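Probable UbiX-like flavin prenyltransferase (Escherichia coli, PDB 1SBZ) probably transfers a dimethylallyl group to reduced FMN, making the prenylated flavin cofactor used by a partner phenolic acid decarboxylase. Local coordinates at residues Met1-Gly9 with Asn28-Ala39; His62-Ser73 with Ala99-Val109. One frame throughout, in Å; residues are numbered along the deposited sequence.

Contact 1 of 2, residues Met1-Gly9 with Asn28-Ala39; sequences MKLIVGMTG and NVETHLVMSKWA. With FMN (flavin mononucleotide), chain H.
Strands 2-7 and 30-35 run parallel, axes 4.5 Å apart and inclined by 20°, through a regular backbone ladder from K2 with E30 to M7 with M35. On the face that carries K2, E30 and H32, the K2 and E30 side chains lie alongside each other, with K2 CD 3.5 Å from E30 OE2. H32 NE2 donates to the anti lone pair of that same E30 OE2 at 2.6 Å, which ties the carboxylate to the NE2 side of the imidazole, while K2 NZ turns to R77 O. On the other face, L33 CD1 reaches M7 CG at 4.0 Å and V5 CG1 at 4.2 Å.

The C-terminal ends of the two segments meet the FMN phosphate. Placed between its backbone N and carbonyl carbon (chi1 71°), S36 OG donates to FMN O1P at 2.6 Å and caps helix 37-46 by accepting from A39 N. G9 N donates to FMN O1P at 2.8 Å, and G9 O accepts from FMN O2' at 2.6 Å. The pair belongs to a beta-alpha-beta unit: helix 13-24 packs on V5 and T31, helix 51-55 on L33 and the selenomethionines M7 and M35, and strand 80-86 flanks strand 2-7.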
loop_
_atom_site.group_PDB
_atom_site.type_symbol
_atom_site.label_atom_id
_atom_site.label_comp_id
_atom_site.label_asym_id
_atom_site.label_seq_id
_atom_site.Cartn_x
_atom_site.Cartn_y
_atom_site.Cartn_z
HETATM N N MSE D 1 37.958 -5.732 15.030
HETATM C CA MSE D 1 36.468 -5.857 15.050
HETATM C C MSE D 1 35.871 -5.390 16.375
HETATM O O MSE D 1 36.185 -5.939 17.436
HETATM C CB MSE D 1 36.037 -7.297 14.729
HETATM C CG MSE D 1 34.594 -7.643 15.109
HETATM SE SE MSE D 1 33.717 -8.962 13.960
HETATM C CE MSE D 1 35.321 -9.828 13.160
ATOM N N LYS D 2 35.012 -4.375 16.301
ATOM C CA LYS D 2 34.312 -3.862 17.477
ATOM C C LYS D 2 32.827 -4.187 17.376
ATOM O O LYS D 2 32.160 -3.762 16.437
ATOM C CB LYS D 2 34.502 -2.351 17.634
ATOM C CG LYS D 2 35.931 -1.883 17.838
ATOM C CD LYS D 2 35.930 -0.395 18.164
ATOM C CE LYS D 2 37.143 0.320 17.579
ATOM N NZ LYS D 2 36.824 1.755 17.265
ATOM N N LEU D 3 32.323 -4.946 18.344
ATOM C CA LEU D 3 30.913 -5.341 18.364
ATOM C C LEU D 3 30.200 -4.790 19.577
ATOM O O LEU D 3 30.724 -4.846 20.696
ATOM C CB LEU D 3 30.763 -6.866 18.355
ATOM C CG LEU D 3 31.219 -7.651 17.127
ATOM C CD1 LEU D 3 31.010 -9.153 17.356
ATOM C CD2 LEU D 3 30.468 -7.184 15.891
ATOM N N ILE D 4 29.004 -4.253 19.346
ATOM C CA ILE D 4 28.113 -3.886 20.427
ATOM C C ILE D 4 27.184 -5.064 20.732
ATOM O O ILE D 4 26.635 -5.696 19.823
ATOM C CB ILE D 4 27.292 -2.621 20.082
ATOM C CG1 ILE D 4 28.213 -1.471 19.654
ATOM C CG2 ILE D 4 26.421 -2.210 21.267
ATOM C CD1 ILE D 4 27.489 -0.308 18.980
ATOM N N VAL D 5 27.028 -5.349 22.020
ATOM C CA VAL D 5 26.164 -6.418 22.496
ATOM C C VAL D 5 25.143 -5.790 23.431
ATOM O O VAL D 5 25.479 -5.335 24.527
ATOM C CB VAL D 5 26.968 -7.550 23.199
ATOM C CG1 VAL D 5 26.042 -8.632 23.744
ATOM C CG2 VAL D 5 27.987 -8.174 22.243
ATOM N N GLY D 6 23.899 -5.718 22.970
ATOM C CA GLY D 6 22.809 -5.245 23.808
ATOM C C GLY D 6 22.147 -6.455 24.433
ATOM O O GLY D 6 21.991 -7.482 23.779
HETATM N N MSE D 7 21.781 -6.354 25.704
HETATM C CA MSE D 7 20.989 -7.401 26.334
HETATM C C MSE D 7 19.724 -6.802 26.867
HETATM O O MSE D 7 19.705 -5.673 27.351
HETATM C CB MSE D 7 21.758 -8.123 27.436
HETATM C CG MSE D 7 22.869 -9.019 26.923
HETATM SE SE MSE D 7 23.583 -10.178 28.325
HETATM C CE MSE D 7 22.000 -11.240 28.762
ATOM N N THR D 8 18.668 -7.595 26.818
ATOM C CA THR D 8 17.331 -7.089 27.000
ATOM C C THR D 8 16.476 -8.087 27.803
ATOM O O THR D 8 16.802 -9.267 27.859
ATOM C CB THR D 8 16.813 -6.773 25.581
ATOM O OG1 THR D 8 16.910 -5.359 25.346
ATOM C CG2 THR D 8 15.409 -7.087 25.411
ATOM N N GLY D 9 15.399 -7.604 28.421
ATOM C CA GLY D 9 14.633 -8.380 29.399
ATOM C C GLY D 9 13.661 -9.419 28.860
ATOM O O GLY D 9 12.566 -9.578 29.387
ATOM N N ASN D 28 40.833 -10.676 18.953
ATOM C CA ASN D 28 40.640 -9.681 17.894
ATOM C C ASN D 28 39.330 -8.889 18.018
ATOM O O ASN D 28 39.074 -7.978 17.225
ATOM C CB ASN D 28 40.685 -10.373 16.525
ATOM C CG ASN D 28 39.832 -11.639 16.480
ATOM O OD1 ASN D 28 39.826 -12.430 17.431
ATOM N ND2 ASN D 28 39.115 -11.840 15.371
ATOM N N VAL D 29 38.516 -9.242 19.014
ATOM C CA VAL D 29 37.169 -8.691 19.160
ATOM C C VAL D 29 37.005 -7.878 20.447
ATOM O O VAL D 29 37.172 -8.390 21.553
ATOM C CB VAL D 29 36.087 -9.805 19.066
ATOM C CG1 VAL D 29 34.691 -9.238 19.285
ATOM C CG2 VAL D 29 36.166 -10.510 17.722
ATOM N N GLU D 30 36.686 -6.600 20.272
ATOM C CA GLU D 30 36.386 -5.697 21.371
ATOM C C GLU D 30 34.868 -5.604 21.531
ATOM O O GLU D 30 34.154 -5.309 20.572
ATOM C CB GLU D 30 36.989 -4.325 21.079
ATOM C CG GLU D 30 36.694 -3.249 22.109
ATOM C CD GLU D 30 37.293 -1.920 21.709
ATOM O OE1 GLU D 30 38.518 -1.868 21.481
ATOM O OE2 GLU D 30 36.542 -0.925 21.611
ATOM N N THR D 31 34.378 -5.867 22.738
ATOM C CA THR D 31 32.938 -5.916 22.973
ATOM C C THR D 31 32.467 -4.740 23.807
ATOM O O THR D 31 33.076 -4.398 24.820
ATOM C CB THR D 31 32.514 -7.255 23.624
ATOM O OG1 THR D 31 33.267 -7.469 24.822
ATOM C CG2 THR D 31 32.911 -8.433 22.743
ATOM N N HIS D 32 31.387 -4.110 23.357
ATOM C CA HIS D 32 30.741 -3.050 24.109
ATOM C C HIS D 32 29.346 -3.513 24.512
ATOM O O HIS D 32 28.456 -3.662 23.669
ATOM C CB HIS D 32 30.680 -1.762 23.289
ATOM C CG HIS D 32 32.024 -1.192 22.955
ATOM N ND1 HIS D 32 32.508 -0.037 23.533
ATOM C CD2 HIS D 32 32.988 -1.619 22.104
ATOM C CE1 HIS D 32 33.711 0.221 23.053
ATOM N NE2 HIS D 32 34.027 -0.723 22.185
ATOM N N LEU D 33 29.168 -3.758 25.805
ATOM C CA LEU D 33 27.920 -4.301 26.329
ATOM C C LEU D 33 27.000 -3.210 26.855
ATOM O O LEU D 33 27.450 -2.260 27.493
ATOM C CB LEU D 33 28.210 -5.325 27.438
ATOM C CG LEU D 33 27.061 -5.855 28.309
ATOM C CD1 LEU D 33 26.045 -6.639 27.478
ATOM C CD2 LEU D 33 27.609 -6.716 29.430
ATOM N N VAL D 34 25.708 -3.342 26.560
ATOM C CA VAL D 34 24.678 -2.523 27.200
ATOM C C VAL D 34 23.574 -3.440 27.715
ATOM O O VAL D 34 22.851 -4.050 26.926
ATOM C CB VAL D 34 24.072 -1.465 26.241
ATOM C CG1 VAL D 34 23.286 -0.431 27.025
ATOM C CG2 VAL D 34 25.142 -0.777 25.438
HETATM N N MSE D 35 23.462 -3.550 29.036
HETATM C CA MSE D 35 22.389 -4.331 29.655
HETATM C C MSE D 35 21.259 -3.399 30.083
HETATM O O MSE D 35 21.497 -2.425 30.797
HETATM C CB MSE D 35 22.894 -5.099 30.882
HETATM C CG MSE D 35 23.896 -6.194 30.602
HETATM SE SE MSE D 35 24.614 -6.954 32.273
HETATM C CE MSE D 35 25.630 -5.383 32.869
ATOM N N SER D 36 20.036 -3.695 29.643
ATOM C CA SER D 36 18.865 -2.930 30.068
ATOM C C SER D 36 18.562 -3.236 31.531
ATOM O O SER D 36 19.080 -4.206 32.071
ATOM C CB SER D 36 17.654 -3.288 29.209
ATOM O OG SER D 36 17.188 -4.589 29.512
ATOM N N LYS D 37 17.721 -2.419 32.162
ATOM C CA LYS D 37 17.280 -2.681 33.530
ATOM C C LYS D 37 16.687 -4.091 33.650
ATOM O O LYS D 37 17.027 -4.845 34.564
ATOM C CB LYS D 37 16.272 -1.618 33.982
ATOM C CG LYS D 37 15.878 -1.686 35.462
ATOM C CD LYS D 37 14.495 -2.310 35.652
ATOM C CE LYS D 37 14.153 -2.517 37.138
ATOM N NZ LYS D 37 14.395 -1.290 37.978
ATOM N N TRP D 38 15.824 -4.459 32.710
ATOM C CA TRP D 38 15.163 -5.760 32.799
ATOM C C TRP D 38 16.055 -6.952 32.452
ATOM O O TRP D 38 15.818 -8.056 32.934
ATOM C CB TRP D 38 13.820 -5.756 32.057
ATOM C CG TRP D 38 12.810 -4.959 32.820
ATOM C CD1 TRP D 38 12.370 -3.694 32.534
ATOM C CD2 TRP D 38 12.156 -5.343 34.037
ATOM N NE1 TRP D 38 11.463 -3.280 33.481
ATOM C CE2 TRP D 38 11.319 -4.268 34.422
ATOM C CE3 TRP D 38 12.182 -6.494 34.841
ATOM C CZ2 TRP D 38 10.510 -4.312 35.571
ATOM C CZ3 TRP D 38 11.379 -6.533 35.988
ATOM C CH2 TRP D 38 10.553 -5.448 36.336
ATOM N N ALA D 39 17.095 -6.719 31.650
ATOM C CA ALA D 39 18.090 -7.754 31.367
ATOM C C ALA D 39 18.825 -8.153 32.641
ATOM O O ALA D 39 19.065 -9.336 32.880
ATOM C CB ALA D 39 19.069 -7.286 30.319
HETATM N N1 FMN H . 9.285 -9.707 26.958
HETATM C C2 FMN H . 9.336 -10.226 25.685
HETATM O O2 FMN H . 9.091 -9.475 24.749
HETATM N N3 FMN H . 9.650 -11.556 25.485
HETATM C C4 FMN H . 9.924 -12.371 26.577
HETATM O O4 FMN H . 10.449 -13.471 26.376
HETATM C C4A FMN H . 9.874 -11.836 27.877
HETATM N N5 FMN H . 10.143 -12.612 28.993
HETATM C C5A FMN H . 10.093 -12.056 30.268
HETATM C C6 FMN H . 10.371 -12.842 31.390
HETATM C C7 FMN H . 10.326 -12.288 32.678
HETATM C C7M FMN H . 10.985 -13.047 33.802
HETATM C C8 FMN H . 9.999 -10.936 32.841
HETATM C C8M FMN H . 10.187 -10.232 34.163
HETATM C C9 FMN H . 9.724 -10.160 31.720
HETATM C C9A FMN H . 9.772 -10.710 30.433
HETATM N N10 FMN H . 9.492 -9.924 29.318
HETATM C C10 FMN H . 9.544 -10.491 28.055
HETATM C "C1'" FMN H . 8.882 -8.560 29.497
HETATM C "C2'" FMN H . 9.955 -7.491 29.311
HETATM O "O2'" FMN H . 11.010 -7.724 30.221
HETATM C "C3'" FMN H . 9.393 -6.072 29.452
HETATM O "O3'" FMN H . 8.584 -5.770 28.324
HETATM C "C4'" FMN H . 10.474 -4.999 29.634
HETATM O "O4'" FMN H . 9.908 -3.702 29.607
HETATM C "C5'" FMN H . 11.558 -5.060 28.563
HETATM O "O5'" FMN H . 12.389 -3.915 28.656
HETATM P P FMN H . 13.831 -3.952 27.937
HETATM O O1P FMN H . 14.704 -4.908 28.725
HETATM O O2P FMN H . 14.369 -2.552 27.955
HETATM O O3P FMN H . 13.664 -4.440 26.511
#

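Contact 2 of 2, residues His62-Ser73 with Ala99-Val109. With FMN (flavin mononucleotide), chain E.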
loop_
_atom_site.group_PDB
_atom_site.type_symbol
_atom_site.label_atom_id
_atom_site.label_comp_id
_atom_site.label_asym_id
_atom_site.label_seq_id
_atom_site.Cartn_x
_atom_site.Cartn_y
_atom_site.Cartn_z
ATOM N N HIS D 62 28.361 -0.090 29.108
ATOM C CA HIS D 62 27.787 1.247 29.153
ATOM C C HIS D 62 26.429 1.245 29.847
ATOM O O HIS D 62 25.709 0.245 29.814
ATOM C CB HIS D 62 27.664 1.810 27.738
ATOM C CG HIS D 62 28.926 1.723 26.940
ATOM N ND1 HIS D 62 29.845 2.749 26.886
ATOM C CD2 HIS D 62 29.428 0.728 26.171
ATOM C CE1 HIS D 62 30.857 2.390 26.117
ATOM N NE2 HIS D 62 30.629 1.169 25.669
ATOM N N ASN D 63 26.084 2.369 30.470
ATOM C CA ASN D 63 24.784 2.534 31.124
ATOM C C ASN D 63 23.656 2.718 30.102
ATOM O O ASN D 63 23.788 3.532 29.180
ATOM C CB ASN D 63 24.830 3.721 32.100
ATOM C CG ASN D 63 23.639 3.751 33.045
ATOM O OD1 ASN D 63 22.545 4.204 32.687
ATOM N ND2 ASN D 63 23.852 3.271 34.266
ATOM N N PRO D 64 22.556 1.973 30.255
ATOM C CA PRO D 64 21.441 2.024 29.301
ATOM C C PRO D 64 20.717 3.375 29.187
ATOM O O PRO D 64 19.965 3.568 28.237
ATOM C CB PRO D 64 20.479 0.953 29.824
ATOM C CG PRO D 64 20.815 0.815 31.258
ATOM C CD PRO D 64 22.295 1.003 31.338
ATOM N N ALA D 65 20.928 4.283 30.142
ATOM C CA ALA D 65 20.368 5.634 30.060
ATOM C C ALA D 65 21.389 6.633 29.511
ATOM O O ALA D 65 21.058 7.797 29.269
ATOM C CB ALA D 65 19.849 6.087 31.424
ATOM N N ASP D 66 22.619 6.168 29.293
ATOM C CA ASP D 66 23.728 7.048 28.914
ATOM C C ASP D 66 23.795 7.338 27.406
ATOM O O ASP D 66 24.508 6.651 26.653
ATOM C CB ASP D 66 25.064 6.484 29.439
ATOM C CG ASP D 66 26.245 7.421 29.195
ATOM O OD1 ASP D 66 26.024 8.601 28.853
ATOM O OD2 ASP D 66 27.435 7.065 29.327
ATOM N N GLN D 67 23.075 8.375 26.980
ATOM C CA GLN D 67 23.059 8.788 25.567
ATOM C C GLN D 67 24.354 9.497 25.136
ATOM O O GLN D 67 24.500 9.887 23.977
ATOM C CB GLN D 67 21.833 9.662 25.249
ATOM C CG GLN D 67 20.457 9.048 25.598
ATOM C CD GLN D 67 20.109 7.818 24.771
ATOM O OE1 GLN D 67 19.048 7.766 24.131
ATOM N NE2 GLN D 67 20.993 6.828 24.777
ATOM N N ALA D 68 25.293 9.644 26.065
ATOM C CA ALA D 68 26.566 10.307 25.773
ATOM C C ALA D 68 27.744 9.335 25.722
ATOM O O ALA D 68 28.892 9.756 25.590
ATOM C CB ALA D 68 26.824 11.445 26.775
ATOM N N ALA D 69 27.454 8.037 25.799
ATOM C CA ALA D 69 28.464 6.984 25.654
ATOM C C ALA D 69 29.092 7.000 24.261
ATOM O O ALA D 69 28.500 7.526 23.314
ATOM C CB ALA D 69 27.850 5.615 25.945
ATOM N N THR D 70 30.292 6.427 24.140
ATOM C CA THR D 70 31.004 6.379 22.855
ATOM C C THR D 70 30.146 5.821 21.718
ATOM O O THR D 70 30.075 6.412 20.634
ATOM C CB THR D 70 32.317 5.573 22.971
ATOM O OG1 THR D 70 32.082 4.373 23.714
ATOM C CG2 THR D 70 33.340 6.320 23.822
ATOM N N ILE D 71 29.484 4.696 21.987
ATOM C CA ILE D 71 28.696 3.970 20.977
ATOM C C ILE D 71 27.403 4.693 20.576
ATOM O O ILE D 71 26.671 4.227 19.700
ATOM C CB ILE D 71 28.392 2.528 21.450
ATOM C CG1 ILE D 71 27.652 2.551 22.795
ATOM C CG2 ILE D 71 29.673 1.715 21.522
ATOM C CD1 ILE D 71 26.950 1.265 23.153
ATOM N N SER D 72 27.129 5.824 21.224
ATOM C CA SER D 72 26.005 6.669 20.861
ATOM C C SER D 72 26.388 7.581 19.696
ATOM O O SER D 72 25.536 8.225 19.089
ATOM C CB SER D 72 25.560 7.495 22.062
ATOM O OG SER D 72 24.535 8.397 21.704
ATOM N N SER D 73 27.678 7.625 19.393
ATOM C CA SER D 73 28.187 8.461 18.321
ATOM C C SER D 73 28.463 7.630 17.080
ATOM O O SER D 73 29.076 6.563 17.163
ATOM C CB SER D 73 29.463 9.183 18.771
ATOM O OG SER D 73 29.960 10.012 17.736
ATOM N N ALA D 99 14.458 6.202 20.031
ATOM C CA ALA D 99 15.740 5.947 20.683
ATOM C C ALA D 99 15.826 6.611 22.064
ATOM O O ALA D 99 16.613 7.553 22.268
ATOM C CB ALA D 99 16.883 6.414 19.774
ATOM N N ASP D 100 15.018 6.103 23.001
ATOM C CA ASP D 100 14.834 6.705 24.328
ATOM C C ASP D 100 15.963 6.388 25.316
ATOM O O ASP D 100 16.214 7.168 26.241
ATOM C CB ASP D 100 13.485 6.270 24.922
ATOM C CG ASP D 100 13.084 7.084 26.158
ATOM O OD1 ASP D 100 13.362 8.312 26.209
ATOM O OD2 ASP D 100 12.474 6.580 27.126
ATOM N N GLY D 101 16.607 5.236 25.136
ATOM C CA GLY D 101 17.772 4.841 25.938
ATOM C C GLY D 101 18.930 4.445 25.037
ATOM O O GLY D 101 18.845 4.602 23.817
ATOM N N LEU D 102 19.998 3.914 25.630
ATOM C CA LEU D 102 21.212 3.580 24.880
ATOM C C LEU D 102 21.113 2.325 24.009
ATOM O O LEU D 102 21.789 2.236 22.995
ATOM C CB LEU D 102 22.458 3.508 25.786
ATOM C CG LEU D 102 23.791 3.279 25.042
ATOM C CD1 LEU D 102 24.067 4.387 24.017
ATOM C CD2 LEU D 102 24.957 3.132 25.993
ATOM N N VAL D 103 20.293 1.352 24.387
ATOM C CA VAL D 103 20.127 0.186 23.525
ATOM C C VAL D 103 19.511 0.668 22.206
ATOM O O VAL D 103 20.000 0.334 21.126
ATOM C CB VAL D 103 19.289 -0.942 24.187
ATOM C CG1 VAL D 103 18.988 -2.069 23.183
ATOM C CG2 VAL D 103 20.013 -1.500 25.408
ATOM N N GLY D 104 18.479 1.501 22.320
ATOM C CA GLY D 104 17.753 2.042 21.174
ATOM C C GLY D 104 18.562 3.013 20.346
ATOM O O GLY D 104 18.534 2.950 19.106
ATOM N N ARG D 105 19.282 3.906 21.029
ATOM C CA ARG D 105 20.161 4.874 20.375
ATOM C C ARG D 105 21.322 4.212 19.639
ATOM O O ARG D 105 21.567 4.520 18.474
ATOM C CB ARG D 105 20.674 5.925 21.374
ATOM C CG ARG D 105 21.736 6.881 20.810
ATOM C CD ARG D 105 21.264 7.793 19.672
ATOM N NE ARG D 105 22.357 8.647 19.184
ATOM C CZ ARG D 105 22.296 9.406 18.095
ATOM N NH1 ARG D 105 21.201 9.432 17.340
ATOM N NH2 ARG D 105 23.342 10.132 17.744
ATOM N N ALA D 106 22.035 3.310 20.312
ATOM C CA ALA D 106 23.115 2.578 19.664
ATOM C C ALA D 106 22.605 1.825 18.435
ATOM O O ALA D 106 23.304 1.751 17.425
ATOM C CB ALA D 106 23.789 1.622 20.639
ATOM N N ALA D 107 21.387 1.279 18.517
ATOM C CA ALA D 107 20.780 0.553 17.382
ATOM C C ALA D 107 20.426 1.496 16.234
ATOM O O ALA D 107 20.703 1.210 15.072
ATOM C CB ALA D 107 19.538 -0.226 17.829
ATOM N N ASP D 108 19.820 2.626 16.577
ATOM C CA ASP D 108 19.483 3.672 15.606
ATOM C C ASP D 108 20.728 4.186 14.869
ATOM O O ASP D 108 20.711 4.347 13.642
ATOM C CB ASP D 108 18.753 4.818 16.316
ATOM C CG ASP D 108 17.946 5.672 15.365
ATOM O OD1 ASP D 108 17.049 5.130 14.667
ATOM O OD2 ASP D 108 18.138 6.897 15.256
ATOM N N VAL D 109 21.804 4.409 15.626
ATOM C CA VAL D 109 23.108 4.824 15.095
ATOM C C VAL D 109 23.725 3.756 14.183
ATOM O O VAL D 109 24.166 4.055 13.073
ATOM C CB VAL D 109 24.086 5.210 16.250
ATOM C CG1 VAL D 109 25.538 5.227 15.783
ATOM C CG2 VAL D 109 23.711 6.562 16.830
HETATM N N1 FMN E . 20.246 12.520 18.439
HETATM C C2 FMN E . 19.836 12.865 17.167
HETATM O O2 FMN E . 18.809 12.365 16.722
HETATM N N3 FMN E . 20.566 13.775 16.413
HETATM C C4 FMN E . 21.718 14.333 16.934
HETATM O O4 FMN E . 22.434 15.038 16.221
HETATM C C4A FMN E . 22.135 13.978 18.223
HETATM N N5 FMN E . 23.281 14.532 18.754
HETATM C C5A FMN E . 23.703 14.193 20.029
HETATM C C6 FMN E . 24.869 14.770 20.536
HETATM C C7 FMN E . 25.318 14.465 21.819
HETATM C C7M FMN E . 26.041 15.585 22.519
HETATM C C8 FMN E . 24.591 13.544 22.588
HETATM C C8M FMN E . 24.901 13.360 24.049
HETATM C C9 FMN E . 23.430 12.963 22.080
HETATM C C9A FMN E . 22.977 13.284 20.795
HETATM N N10 FMN E . 21.819 12.716 20.271
HETATM C C10 FMN E . 21.398 13.064 18.984
HETATM C "C1'" FMN E . 21.160 11.582 21.005
HETATM C "C2'" FMN E . 19.906 12.081 21.714
HETATM O "O2'" FMN E . 20.260 13.092 22.634
HETATM C "C3'" FMN E . 19.162 10.941 22.410
HETATM O "O3'" FMN E . 18.548 10.135 21.429
HETATM C "C4'" FMN E . 18.104 11.412 23.415
HETATM O "O4'" FMN E . 17.402 10.289 23.901
HETATM C "C5'" FMN E . 17.103 12.387 22.806
HETATM O "O5'" FMN E . 16.070 12.632 23.725
HETATM P P FMN E . 15.154 13.935 23.588
HETATM O O1P FMN E . 14.021 13.828 24.570
HETATM O O2P FMN E . 14.586 14.058 22.181
HETATM O O3P FMN E . 16.018 15.144 23.872
HETATM O O HOH W 1 18.932 1.507 26.759
HETATM O O HOH W 2 26.046 2.377 17.595
#
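L102 and R105 both send CG anti to the backbone N (chi1 -175° and 173°), which brings the leucine tip into loop 62-73 and, with a bend at chi2, R105 against S72 OG. L102 CD2 sits 3.5 Å from H62 CB and packs on I71 CD1, whose side chain crosses it at about a right angle. At the helix start, L102 N donates almost straight to P64 O (2.6 Å, 176° at the hydrogen) from above the carbonyl plane. A water links the same oxygen to V103 N.

S72 OG meets the R105 guanidinium at its edge, in plane, and donates to Q67 O at 2.7 Å; the bonds to S72 from R105 NE and NH2 are weak. V109 CG2 lies 3.3 Å above the centre of one R105 guanidinium face; over the opposite face lie FMN N1 and, offset toward the rim, C1'. That FMN is bound mainly by a neighbouring subunit, whose E123 forms a salt bridge with R105 NH1, and the guanidinium lying by the flavin makes this contact part of a site shared between chains. Inward, I71 and L102 pack on V34 of strand 30-35, and V103 and A106 on M81 of strand 80-86.

Contact 1 is largely buried in the parallel sheet and is held by a regular backbone ladder; contact 2 lies farther from the chain centre, is partly buried, and joins a loop to a helix through one direct backbone bond, bridging waters and side chains. They meet along strand 30-35: L33 O probably accepts from H62 N (2.9 Å), H32 ND1 and H62 NE2 are probably bonded at 3.1 Å, and V34 CG2 packs on I71 CD1 at 3.6 Å. Both touch FMN, but different molecules: contact 1 binds phosphate and ribityl chain at the C-terminal strand ends, whereas contact 2 borders flavin held mainly by a neighbouring subunit, as suits sites between chains of the dodecamer.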